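B-agarase (Saccharophagus degradans, PDB 4BQ2) hydrolyses agarose as a family 50 exo-beta-agarase, probably working inward from the ends of the polysaccharide chains. Local coordinates at residues Gly260-Thr264 and Pro595-Tyr599; Leu598-Phe604 and Ala621-Asn627; Met609-Lys615 and Trp638-Leu644. All blocks are in the same frame, centred on the assembly; numbering follows the deposited sequence.

Contact 1: Gly260-Thr264 and Pro595-Tyr599; sequences GYFRT and PNHLY
Tyr261 meets Asn596 face on: the amide of Asn596 lies over the phenol ring with its plane only 4° from the ring's, stacked on it. The methylene CB of Asn596 sits over the middle of the ring, 3.4 Å from the Tyr261 centroid, a CH-pi contact almost on the ring normal. Both side chains turn their CG next to their own backbone N, which brings the ring and the amide together across the gap between the segments.

His597 approaches the same ring quite differently. Here the edge of Tyr261 is directed at the imidazole face in an offset edge-to-face pair, with the planes at 77° and the centroids 5.2 Å apart. Two successive residues thus engage one tyrosine, the first by stacking and the second by a near-perpendicular pairing. The imidazole is also held by a hydrogen bond from its NE2 to Ser480 O.

Further along, Leu598 takes over. Its CG rests 3.6 Å from Phe262 O, while its CD1 reaches Arg263 CA at 3.9 Å and also touches Thr264 CG2. No clear direct hydrogen bond joins the segments; water does that work. Phe262 O accepts from two waters, one of which accepts from Leu598 N at 3.0 Å, while the other also donates to Asn596 O at 2.7 Å.

In the fold, side chains and two waters thus join an added hairpin, outermost strand 263-267 with 270-274, to the start of strand 598-599, a parallel strand of the catalytic barrel. Leu598 also packs on Leu273 of strand 270-274 and bonds through its backbone to Val486 of strand 483-488, while Tyr599 leans on helix 565-593.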
loop_
_atom_site.group_PDB
_atom_site.type_symbol
_atom_site.label_atom_id
_atom_site.label_comp_id
_atom_site.label_asym_id
_atom_site.label_seq_id
_atom_site.Cartn_x
_atom_site.Cartn_y
_atom_site.Cartn_z
ATOM N N GLY A 260 -11.154 -21.098 -23.935
ATOM C CA GLY A 260 -9.994 -20.435 -24.533
ATOM C C GLY A 260 -9.561 -19.148 -23.819
ATOM O O GLY A 260 -8.615 -18.477 -24.274
ATOM N N TYR A 261 -10.231 -18.795 -22.713
ATOM C CA TYR A 261 -9.840 -17.625 -21.913
ATOM C C TYR A 261 -9.978 -17.969 -20.454
ATOM O O TYR A 261 -10.766 -18.852 -20.106
ATOM C CB TYR A 261 -10.759 -16.413 -22.216
ATOM C CG TYR A 261 -10.685 -16.055 -23.665
ATOM C CD1 TYR A 261 -9.701 -15.169 -24.131
ATOM C CD2 TYR A 261 -11.581 -16.634 -24.586
ATOM C CE1 TYR A 261 -9.617 -14.853 -25.476
ATOM C CE2 TYR A 261 -11.500 -16.314 -25.925
ATOM C CZ TYR A 261 -10.523 -15.447 -26.363
ATOM O OH TYR A 261 -10.476 -15.161 -27.714
ATOM N N PHE A 262 -9.273 -17.237 -19.594
ATOM C CA PHE A 262 -9.489 -17.394 -18.140
ATOM C C PHE A 262 -10.922 -17.001 -17.760
ATOM O O PHE A 262 -11.438 -16.030 -18.281
ATOM C CB PHE A 262 -8.495 -16.569 -17.322
ATOM C CG PHE A 262 -7.126 -17.190 -17.256
ATOM C CD1 PHE A 262 -6.195 -16.939 -18.250
ATOM C CD2 PHE A 262 -6.806 -18.076 -16.240
ATOM C CE1 PHE A 262 -4.923 -17.555 -18.216
ATOM C CE2 PHE A 262 -5.558 -18.718 -16.194
ATOM C CZ PHE A 262 -4.600 -18.448 -17.191
ATOM N N ARG A 263 -11.546 -17.753 -16.851
ATOM C CA ARG A 263 -12.936 -17.489 -16.451
ATOM C C ARG A 263 -13.146 -17.915 -15.020
ATOM O O ARG A 263 -12.240 -18.476 -14.426
ATOM C CB ARG A 263 -13.941 -18.206 -17.402
ATOM C CG ARG A 263 -13.790 -19.710 -17.391
ATOM C CD ARG A 263 -14.704 -20.400 -18.426
ATOM N NE ARG A 263 -14.613 -21.834 -18.192
ATOM C CZ ARG A 263 -15.374 -22.503 -17.331
ATOM N NH1 ARG A 263 -16.310 -21.866 -16.643
ATOM N NH2 ARG A 263 -15.211 -23.821 -17.187
ATOM N N THR A 264 -14.326 -17.651 -14.454
ATOM C CA THR A 264 -14.570 -18.030 -13.040
ATOM C C THR A 264 -15.563 -19.190 -12.937
ATOM O O THR A 264 -16.460 -19.378 -13.814
ATOM C CB THR A 264 -15.127 -16.867 -12.204
ATOM O OG1 THR A 264 -16.424 -16.495 -12.705
ATOM C CG2 THR A 264 -14.192 -15.653 -12.223
ATOM N N PRO A 595 -13.981 -8.252 -25.165
ATOM C CA PRO A 595 -15.176 -8.968 -24.756
ATOM C C PRO A 595 -14.946 -10.334 -24.105
ATOM O O PRO A 595 -15.859 -10.837 -23.422
ATOM C CB PRO A 595 -15.943 -9.128 -26.063
ATOM C CG PRO A 595 -14.884 -9.169 -27.120
ATOM C CD PRO A 595 -13.888 -8.127 -26.637
ATOM N N ASN A 596 -13.779 -10.943 -24.343
ATOM C CA ASN A 596 -13.471 -12.260 -23.824
ATOM C C ASN A 596 -12.883 -12.263 -22.403
ATOM O O ASN A 596 -12.845 -13.312 -21.766
ATOM C CB ASN A 596 -12.485 -12.961 -24.747
ATOM C CG ASN A 596 -12.980 -13.069 -26.178
ATOM O OD1 ASN A 596 -12.400 -12.472 -27.116
ATOM N ND2 ASN A 596 -14.056 -13.779 -26.359
ATOM N N HIS A 597 -12.430 -11.103 -21.917
ATOM C CA HIS A 597 -11.590 -11.070 -20.718
ATOM C C HIS A 597 -12.317 -10.611 -19.472
ATOM O O HIS A 597 -13.224 -9.786 -19.554
ATOM C CB HIS A 597 -10.338 -10.222 -20.986
ATOM C CG HIS A 597 -9.388 -10.909 -21.905
ATOM N ND1 HIS A 597 -9.491 -10.830 -23.278
ATOM C CD2 HIS A 597 -8.333 -11.715 -21.648
ATOM C CE1 HIS A 597 -8.547 -11.579 -23.828
ATOM N NE2 HIS A 597 -7.817 -12.106 -22.858
ATOM N N LEU A 598 -11.941 -11.208 -18.337
ATOM C CA LEU A 598 -12.521 -10.855 -17.027
ATOM C C LEU A 598 -12.185 -9.431 -16.645
ATOM O O LEU A 598 -11.034 -8.963 -16.847
ATOM C CB LEU A 598 -11.963 -11.777 -15.944
ATOM C CG LEU A 598 -12.265 -13.249 -16.149
ATOM C CD1 LEU A 598 -11.464 -14.073 -15.148
ATOM C CD2 LEU A 598 -13.763 -13.443 -15.970
ATOM N N TYR A 599 -13.181 -8.719 -16.124
ATOM C CA TYR A 599 -12.935 -7.389 -15.624
ATOM C C TYR A 599 -12.814 -7.541 -14.112
ATOM O O TYR A 599 -13.687 -8.104 -13.463
ATOM C CB TYR A 599 -14.076 -6.417 -16.017
ATOM C CG TYR A 599 -14.161 -5.173 -15.156
ATOM C CD1 TYR A 599 -13.028 -4.392 -14.895
ATOM C CD2 TYR A 599 -15.389 -4.749 -14.648
ATOM C CE1 TYR A 599 -13.103 -3.260 -14.106
ATOM C CE2 TYR A 599 -15.494 -3.624 -13.856
ATOM C CZ TYR A 599 -14.350 -2.889 -13.575
ATOM O OH TYR A 599 -14.466 -1.768 -12.804
HETATM O O HOH W 1 -10.030 -13.461 -18.797
HETATM O O HOH W 2 -13.593 -14.832 -19.612
#

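Contact 2: Leu598-Phe604 and Ala621-Asn627; sequences LYLGARF and ADVVSYN
Phe604 and Tyr626 form a single parallel bridge with CA atoms 4.4 Å apart: Phe604 N donates to Ser625 O, and Phe604 O accepts from Asn627 N at 2.8 Å. At the other end the link is made by a side chain. The Tyr599 N-H points almost straight at Asp622 OD2 (2.7 Å, 175°), which accepts through its anti lone pair, while the backbone bonds from Asp622 N and Val623 N to Tyr599 O are weak.

Between these ends Ser625 takes the place of regular strand pairing. With OG tucked between its backbone N and carbonyl carbon (chi1 44°), the hydroxyl donates to Leu600 O at 2.6 Å, in the carbonyl plane, and accepts from Arg603 N at 2.9 Å. Gly601 passes right beside this hydroxyl, its lack of a side chain avoiding a clash with Ser625 OG and with Leu600 O.

Leu600 and Val623 lie alongside each other, CD2 of the leucine 3.7 Å from CB of the valine. The Phe604 ring is met at its edge by Val624 CG1, 3.8 Å from CE2 of the phenylalanine, and by Tyr626 CE1; over one face it carries a water that accepts from Ala602 N and donates to Ser625 O. Asn627 OD1 comes over one face of the Arg603 guanidinium, the amide and guanidinium planes being 67° apart. Other residues hold their polar ends: Asn490 and a salt bridge to Glu652 for Arg603, Glu491 for Asn627, Asn490 and Glu491 following strand 483-488.

The chemistry implies that these buried segments, joined by helix 611-620 as a beta-alpha-beta unit of the catalytic barrel, are only partly zipped by backbone bonds. One serine hydroxyl, gripped by two bonds, satisfies a carbonyl and an N-H in the irregular middle, and the carboxylate of Asp622 holds the beginning.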
loop_
_atom_site.group_PDB
_atom_site.type_symbol
_atom_site.label_atom_id
_atom_site.label_comp_id
_atom_site.label_asym_id
_atom_site.label_seq_id
_atom_site.Cartn_x
_atom_site.Cartn_y
_atom_site.Cartn_z
ATOM N N LEU A 598 -11.941 -11.208 -18.337
ATOM C CA LEU A 598 -12.521 -10.855 -17.027
ATOM C C LEU A 598 -12.185 -9.431 -16.645
ATOM O O LEU A 598 -11.034 -8.963 -16.847
ATOM C CB LEU A 598 -11.963 -11.777 -15.944
ATOM C CG LEU A 598 -12.265 -13.249 -16.149
ATOM C CD1 LEU A 598 -11.464 -14.073 -15.148
ATOM C CD2 LEU A 598 -13.763 -13.443 -15.970
ATOM N N TYR A 599 -13.181 -8.719 -16.124
ATOM C CA TYR A 599 -12.935 -7.389 -15.624
ATOM C C TYR A 599 -12.814 -7.541 -14.112
ATOM O O TYR A 599 -13.687 -8.104 -13.463
ATOM C CB TYR A 599 -14.076 -6.417 -16.017
ATOM C CG TYR A 599 -14.161 -5.173 -15.156
ATOM C CD1 TYR A 599 -13.028 -4.392 -14.895
ATOM C CD2 TYR A 599 -15.389 -4.749 -14.648
ATOM C CE1 TYR A 599 -13.103 -3.260 -14.106
ATOM C CE2 TYR A 599 -15.494 -3.624 -13.856
ATOM C CZ TYR A 599 -14.350 -2.889 -13.575
ATOM O OH TYR A 599 -14.466 -1.768 -12.804
ATOM N N LEU A 600 -11.740 -7.014 -13.552
ATOM C CA LEU A 600 -11.359 -7.337 -12.178
ATOM C C LEU A 600 -11.586 -6.218 -11.161
ATOM O O LEU A 600 -10.995 -6.238 -10.079
ATOM C CB LEU A 600 -9.893 -7.794 -12.148
ATOM C CG LEU A 600 -9.521 -8.929 -13.120
ATOM C CD1 LEU A 600 -8.004 -9.034 -13.152
ATOM C CD2 LEU A 600 -10.170 -10.274 -12.734
ATOM N N GLY A 601 -12.421 -5.235 -11.477
ATOM C CA GLY A 601 -12.752 -4.230 -10.436
ATOM C C GLY A 601 -11.700 -3.139 -10.250
ATOM O O GLY A 601 -10.917 -2.895 -11.162
ATOM N N ALA A 602 -11.662 -2.508 -9.067
ATOM C CA ALA A 602 -10.954 -1.243 -8.903
ATOM C C ALA A 602 -10.044 -1.240 -7.686
ATOM O O ALA A 602 -9.547 -0.168 -7.273
ATOM C CB ALA A 602 -11.954 -0.070 -8.847
ATOM N N ARG A 603 -9.819 -2.439 -7.130
ATOM C CA ARG A 603 -8.845 -2.633 -6.043
ATOM C C ARG A 603 -9.145 -1.769 -4.803
ATOM O O ARG A 603 -8.489 -0.725 -4.552
ATOM C CB ARG A 603 -7.407 -2.410 -6.582
ATOM C CG ARG A 603 -7.196 -3.147 -7.914
ATOM C CD ARG A 603 -5.937 -2.666 -8.666
ATOM N NE ARG A 603 -4.704 -2.878 -7.898
ATOM C CZ ARG A 603 -4.075 -4.061 -7.774
ATOM N NH1 ARG A 603 -4.544 -5.171 -8.363
ATOM N NH2 ARG A 603 -2.947 -4.129 -7.080
ATOM N N PHE A 604 -10.098 -2.235 -4.007
ATOM C CA PHE A 604 -10.568 -1.462 -2.838
ATOM C C PHE A 604 -9.603 -1.621 -1.672
ATOM O O PHE A 604 -9.297 -2.752 -1.255
ATOM C CB PHE A 604 -11.928 -1.999 -2.352
ATOM C CG PHE A 604 -13.046 -1.885 -3.344
ATOM C CD1 PHE A 604 -13.348 -0.669 -3.950
ATOM C CD2 PHE A 604 -13.852 -2.990 -3.617
ATOM C CE1 PHE A 604 -14.416 -0.559 -4.827
ATOM C CE2 PHE A 604 -14.920 -2.891 -4.491
ATOM C CZ PHE A 604 -15.213 -1.664 -5.085
ATOM N N ALA A 621 -18.259 -6.171 -12.019
ATOM C CA ALA A 621 -16.974 -6.865 -12.112
ATOM C C ALA A 621 -17.184 -8.370 -12.127
ATOM O O ALA A 621 -18.041 -8.892 -11.396
ATOM C CB ALA A 621 -16.091 -6.477 -10.948
ATOM N N ASP A 622 -16.420 -9.064 -12.975
ATOM C CA ASP A 622 -16.380 -10.534 -12.956
ATOM C C ASP A 622 -15.790 -11.015 -11.643
ATOM O O ASP A 622 -16.213 -12.018 -11.100
ATOM C CB ASP A 622 -15.552 -11.053 -14.128
ATOM C CG ASP A 622 -16.165 -10.676 -15.484
ATOM O OD1 ASP A 622 -17.193 -11.267 -15.859
ATOM O OD2 ASP A 622 -15.660 -9.758 -16.146
ATOM N N VAL A 623 -14.787 -10.288 -11.151
ATOM C CA VAL A 623 -14.082 -10.653 -9.922
ATOM C C VAL A 623 -13.893 -9.319 -9.147
ATOM O O VAL A 623 -13.423 -8.341 -9.734
ATOM C CB VAL A 623 -12.692 -11.264 -10.221
ATOM C CG1 VAL A 623 -11.981 -11.609 -8.923
ATOM C CG2 VAL A 623 -12.794 -12.531 -11.057
ATOM N N VAL A 624 -14.272 -9.276 -7.864
ATOM C CA VAL A 624 -14.122 -8.065 -7.053
ATOM C C VAL A 624 -12.731 -8.039 -6.409
ATOM O O VAL A 624 -12.323 -9.020 -5.746
ATOM C CB VAL A 624 -15.213 -7.975 -5.953
ATOM C CG1 VAL A 624 -15.083 -6.653 -5.211
ATOM C CG2 VAL A 624 -16.615 -8.057 -6.581
ATOM N N SER A 625 -11.987 -6.941 -6.585
ATOM C CA SER A 625 -10.598 -6.882 -6.043
ATOM C C SER A 625 -10.494 -5.989 -4.827
ATOM O O SER A 625 -11.113 -4.904 -4.780
ATOM C CB SER A 625 -9.604 -6.381 -7.096
ATOM O OG SER A 625 -10.159 -5.285 -7.773
ATOM N N TYR A 626 -9.703 -6.447 -3.867
ATOM C CA TYR A 626 -9.434 -5.721 -2.620
ATOM C C TYR A 626 -7.918 -5.742 -2.390
ATOM O O TYR A 626 -7.261 -6.768 -2.615
ATOM C CB TYR A 626 -10.079 -6.424 -1.418
ATOM C CG TYR A 626 -11.572 -6.753 -1.558
ATOM C CD1 TYR A 626 -12.552 -5.817 -1.195
ATOM C CD2 TYR A 626 -11.991 -7.987 -2.070
ATOM C CE1 TYR A 626 -13.924 -6.105 -1.317
ATOM C CE2 TYR A 626 -13.359 -8.294 -2.200
ATOM C CZ TYR A 626 -14.312 -7.347 -1.828
ATOM O OH TYR A 626 -15.657 -7.642 -1.955
ATOM N N ASN A 627 -7.382 -4.629 -1.906
ATOM C CA ASN A 627 -5.983 -4.569 -1.411
ATOM C C ASN A 627 -6.105 -4.622 0.121
ATOM O O ASN A 627 -6.807 -3.800 0.685
ATOM C CB ASN A 627 -5.346 -3.227 -1.814
ATOM C CG ASN A 627 -5.148 -3.111 -3.308
ATOM O OD1 ASN A 627 -5.277 -4.106 -4.022
ATOM N ND2 ASN A 627 -4.873 -1.906 -3.793
HETATM O O HOH W 3 -12.929 -3.877 -6.884
#

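Contact 3: Met609-Lys615 and Trp638-Leu644; sequences MPMEVVK and WAFLAEL
Met611, in the first turn of helix 611-620, faces Phe640, just ahead of helix 641-644, their CA atoms 9.0 Å apart, and the backbones draw closer to 7.5 Å between Lys615 CA and Leu644 CA. One helix starts after Pro610 as N-cap; a type I turn from Trp638 to Leu641 leads into the other.

Phe640 is the centre of the packing. Met611, its chain bent at chi2 and chi3, lays its CE over one face of the phenyl ring, 3.7 Å from Phe640 CG, with SD obliquely placed 4.3 Å from the ring centroid in a Met-aromatic contact. Met609 arrives at the far end, its CE 3.6 Å from Phe640 CZ, and also brushes Trp638. Val614 CG1 crosses to both Phe640 CE1 and Leu644 CD1, the latter at 3.7 Å. Toward solvent, Lys615 lays its aliphatic CG against Leu644 CD2, and its NZ is 4.4 Å from Glu643 OE2, too far for a salt bridge.

Met609, Val614 and Leu644 also rest on Tyr626 of strand 624-627. Outer helices packed on each other and on a strand that lies between them in sequence are characteristic of the (beta/alpha)8 barrel.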
loop_
_atom_site.group_PDB
_atom_site.type_symbol
_atom_site.label_atom_id
_atom_site.label_comp_id
_atom_site.label_asym_id
_atom_site.label_seq_id
_atom_site.Cartn_x
_atom_site.Cartn_y
_atom_site.Cartn_z
ATOM N N MET A 609 -13.715 1.180 1.058
ATOM C CA MET A 609 -14.690 0.178 0.606
ATOM C C MET A 609 -16.074 0.233 1.312
ATOM O O MET A 609 -16.538 -0.794 1.848
ATOM C CB MET A 609 -14.090 -1.227 0.703
ATOM C CG MET A 609 -13.514 -1.566 2.080
ATOM S SD MET A 609 -12.677 -3.175 2.117
ATOM C CE MET A 609 -14.037 -4.358 2.122
ATOM N N PRO A 610 -16.740 1.394 1.285
ATOM C CA PRO A 610 -18.112 1.414 1.805
ATOM C C PRO A 610 -18.945 0.378 1.056
ATOM O O PRO A 610 -18.730 0.169 -0.160
ATOM C CB PRO A 610 -18.623 2.809 1.441
ATOM C CG PRO A 610 -17.463 3.586 0.938
ATOM C CD PRO A 610 -16.423 2.600 0.506
ATOM N N MET A 611 -19.844 -0.297 1.771
ATOM C CA MET A 611 -20.587 -1.403 1.179
ATOM C C MET A 611 -21.382 -1.041 -0.072
ATOM O O MET A 611 -21.586 -1.882 -0.923
ATOM C CB MET A 611 -21.466 -2.095 2.219
ATOM C CG MET A 611 -21.439 -3.620 2.119
ATOM S SD MET A 611 -19.805 -4.429 2.111
ATOM C CE MET A 611 -19.401 -4.620 3.846
ATOM N N GLU A 612 -21.833 0.205 -0.190
ATOM C CA GLU A 612 -22.594 0.598 -1.359
ATOM C C GLU A 612 -21.736 0.450 -2.617
ATOM O O GLU A 612 -22.232 0.084 -3.682
ATOM C CB GLU A 612 -23.092 2.043 -1.232
ATOM C CG GLU A 612 -24.157 2.213 -0.150
ATOM C CD GLU A 612 -23.642 2.569 1.235
ATOM O OE1 GLU A 612 -22.421 2.426 1.540
ATOM O OE2 GLU A 612 -24.500 3.038 2.045
ATOM N N VAL A 613 -20.442 0.721 -2.469
ATOM C CA VAL A 613 -19.503 0.692 -3.571
ATOM C C VAL A 613 -19.089 -0.752 -3.863
ATOM O O VAL A 613 -18.939 -1.146 -5.044
ATOM C CB VAL A 613 -18.280 1.573 -3.233
ATOM C CG1 VAL A 613 -17.254 1.498 -4.342
ATOM C CG2 VAL A 613 -18.728 3.020 -3.075
ATOM N N VAL A 614 -18.931 -1.542 -2.806
ATOM C CA VAL A 614 -18.609 -2.954 -2.968
ATOM C C VAL A 614 -19.751 -3.657 -3.721
ATOM O O VAL A 614 -19.509 -4.430 -4.639
ATOM C CB VAL A 614 -18.368 -3.658 -1.619
ATOM C CG1 VAL A 614 -18.016 -5.107 -1.865
ATOM C CG2 VAL A 614 -17.222 -2.997 -0.822
ATOM N N LYS A 615 -20.996 -3.358 -3.360
ATOM C CA LYS A 615 -22.137 -4.038 -4.024
ATOM C C LYS A 615 -22.255 -3.646 -5.503
ATOM O O LYS A 615 -22.586 -4.478 -6.360
ATOM C CB LYS A 615 -23.421 -3.750 -3.264
ATOM C CG LYS A 615 -23.476 -4.527 -1.946
ATOM C CD LYS A 615 -24.588 -4.012 -1.038
ATOM C CE LYS A 615 -24.931 -5.003 0.062
ATOM N NZ LYS A 615 -25.914 -4.408 1.013
ATOM N N TRP A 638 -14.350 -10.225 6.962
ATOM C CA TRP A 638 -14.660 -10.709 5.607
ATOM C C TRP A 638 -15.998 -11.448 5.479
ATOM O O TRP A 638 -16.304 -11.980 4.422
ATOM C CB TRP A 638 -13.473 -11.506 5.000
ATOM C CG TRP A 638 -12.260 -10.583 4.816
ATOM C CD1 TRP A 638 -11.183 -10.460 5.645
ATOM C CD2 TRP A 638 -12.076 -9.627 3.761
ATOM N NE1 TRP A 638 -10.309 -9.480 5.151
ATOM C CE2 TRP A 638 -10.844 -8.961 3.995
ATOM C CE3 TRP A 638 -12.812 -9.295 2.617
ATOM C CZ2 TRP A 638 -10.346 -7.971 3.122
ATOM C CZ3 TRP A 638 -12.326 -8.291 1.754
ATOM C CH2 TRP A 638 -11.098 -7.643 2.013
ATOM N N ALA A 639 -16.813 -11.420 6.536
ATOM C CA ALA A 639 -18.060 -12.193 6.581
ATOM C C ALA A 639 -19.064 -11.747 5.509
ATOM O O ALA A 639 -19.853 -12.564 5.020
ATOM C CB ALA A 639 -18.679 -12.084 7.978
ATOM N N PHE A 640 -19.015 -10.469 5.151
ATOM C CA PHE A 640 -19.863 -9.893 4.109
ATOM C C PHE A 640 -19.750 -10.586 2.745
ATOM O O PHE A 640 -20.687 -10.555 1.956
ATOM C CB PHE A 640 -19.598 -8.388 3.961
ATOM C CG PHE A 640 -18.285 -8.051 3.245
ATOM C CD1 PHE A 640 -18.241 -7.913 1.849
ATOM C CD2 PHE A 640 -17.092 -7.898 3.969
ATOM C CE1 PHE A 640 -17.057 -7.599 1.209
ATOM C CE2 PHE A 640 -15.896 -7.605 3.321
ATOM C CZ PHE A 640 -15.879 -7.461 1.941
ATOM N N LEU A 641 -18.606 -11.209 2.475
ATOM C CA LEU A 641 -18.347 -11.856 1.175
ATOM C C LEU A 641 -19.385 -12.921 0.851
ATOM O O LEU A 641 -19.674 -13.138 -0.314
ATOM C CB LEU A 641 -16.970 -12.541 1.155
ATOM C CG LEU A 641 -15.780 -11.554 1.249
ATOM C CD1 LEU A 641 -14.515 -12.384 1.401
ATOM C CD2 LEU A 641 -15.706 -10.665 0.015
ATOM N N ALA A 642 -19.885 -13.596 1.888
ATOM C CA ALA A 642 -20.840 -14.719 1.709
ATOM C C ALA A 642 -22.138 -14.278 1.073
ATOM O O ALA A 642 -22.654 -14.971 0.201
ATOM C CB ALA A 642 -21.123 -15.435 3.036
ATOM N N GLU A 643 -22.664 -13.134 1.496
ATOM C CA GLU A 643 -23.891 -12.621 0.901
ATOM C C GLU A 643 -23.680 -12.198 -0.562
ATOM O O GLU A 643 -24.595 -12.346 -1.382
ATOM C CB GLU A 643 -24.476 -11.452 1.717
ATOM C CG GLU A 643 -25.774 -10.876 1.131
ATOM C CD GLU A 643 -25.763 -9.346 1.040
ATOM O OE1 GLU A 643 -24.968 -8.763 0.230
ATOM O OE2 GLU A 643 -26.558 -8.705 1.786
ATOM N N LEU A 644 -22.499 -11.669 -0.900
ATOM C CA LEU A 644 -22.234 -11.286 -2.287
ATOM C C LEU A 644 -22.071 -12.517 -3.157
ATOM O O LEU A 644 -22.511 -12.521 -4.294
ATOM C CB LEU A 644 -20.939 -10.461 -2.386
ATOM C CG LEU A 644 -20.876 -9.154 -1.627
ATOM C CD1 LEU A 644 -19.490 -8.543 -1.784
ATOM C CD2 LEU A 644 -21.927 -8.211 -2.177
#

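Together the contacts run from barrel rim through wall to helical coat. Contacts 1 and 2 share Leu598 and Tyr599, have centres 13 Å apart, and touch where Thr264 CG2 meets Val623 CG2 at 3.6 Å. Contact 3 lies 12 Å from contact 2, centre to centre, and the Tyr626 hydroxyl joins them, its OH 3.5 Å from Phe640 CE1. Contacts 1 and 3 do not touch, with nearest atoms about 9 Å apart. Asp622 of contact 2 has its side chain about 3 Å from a bound glycerol, probably from the crystallisation liquor. In such barrels the active site lies at the carboxyl ends of the strands, so the Arg603 and Asn627 end of contact 2 is probably nearest it.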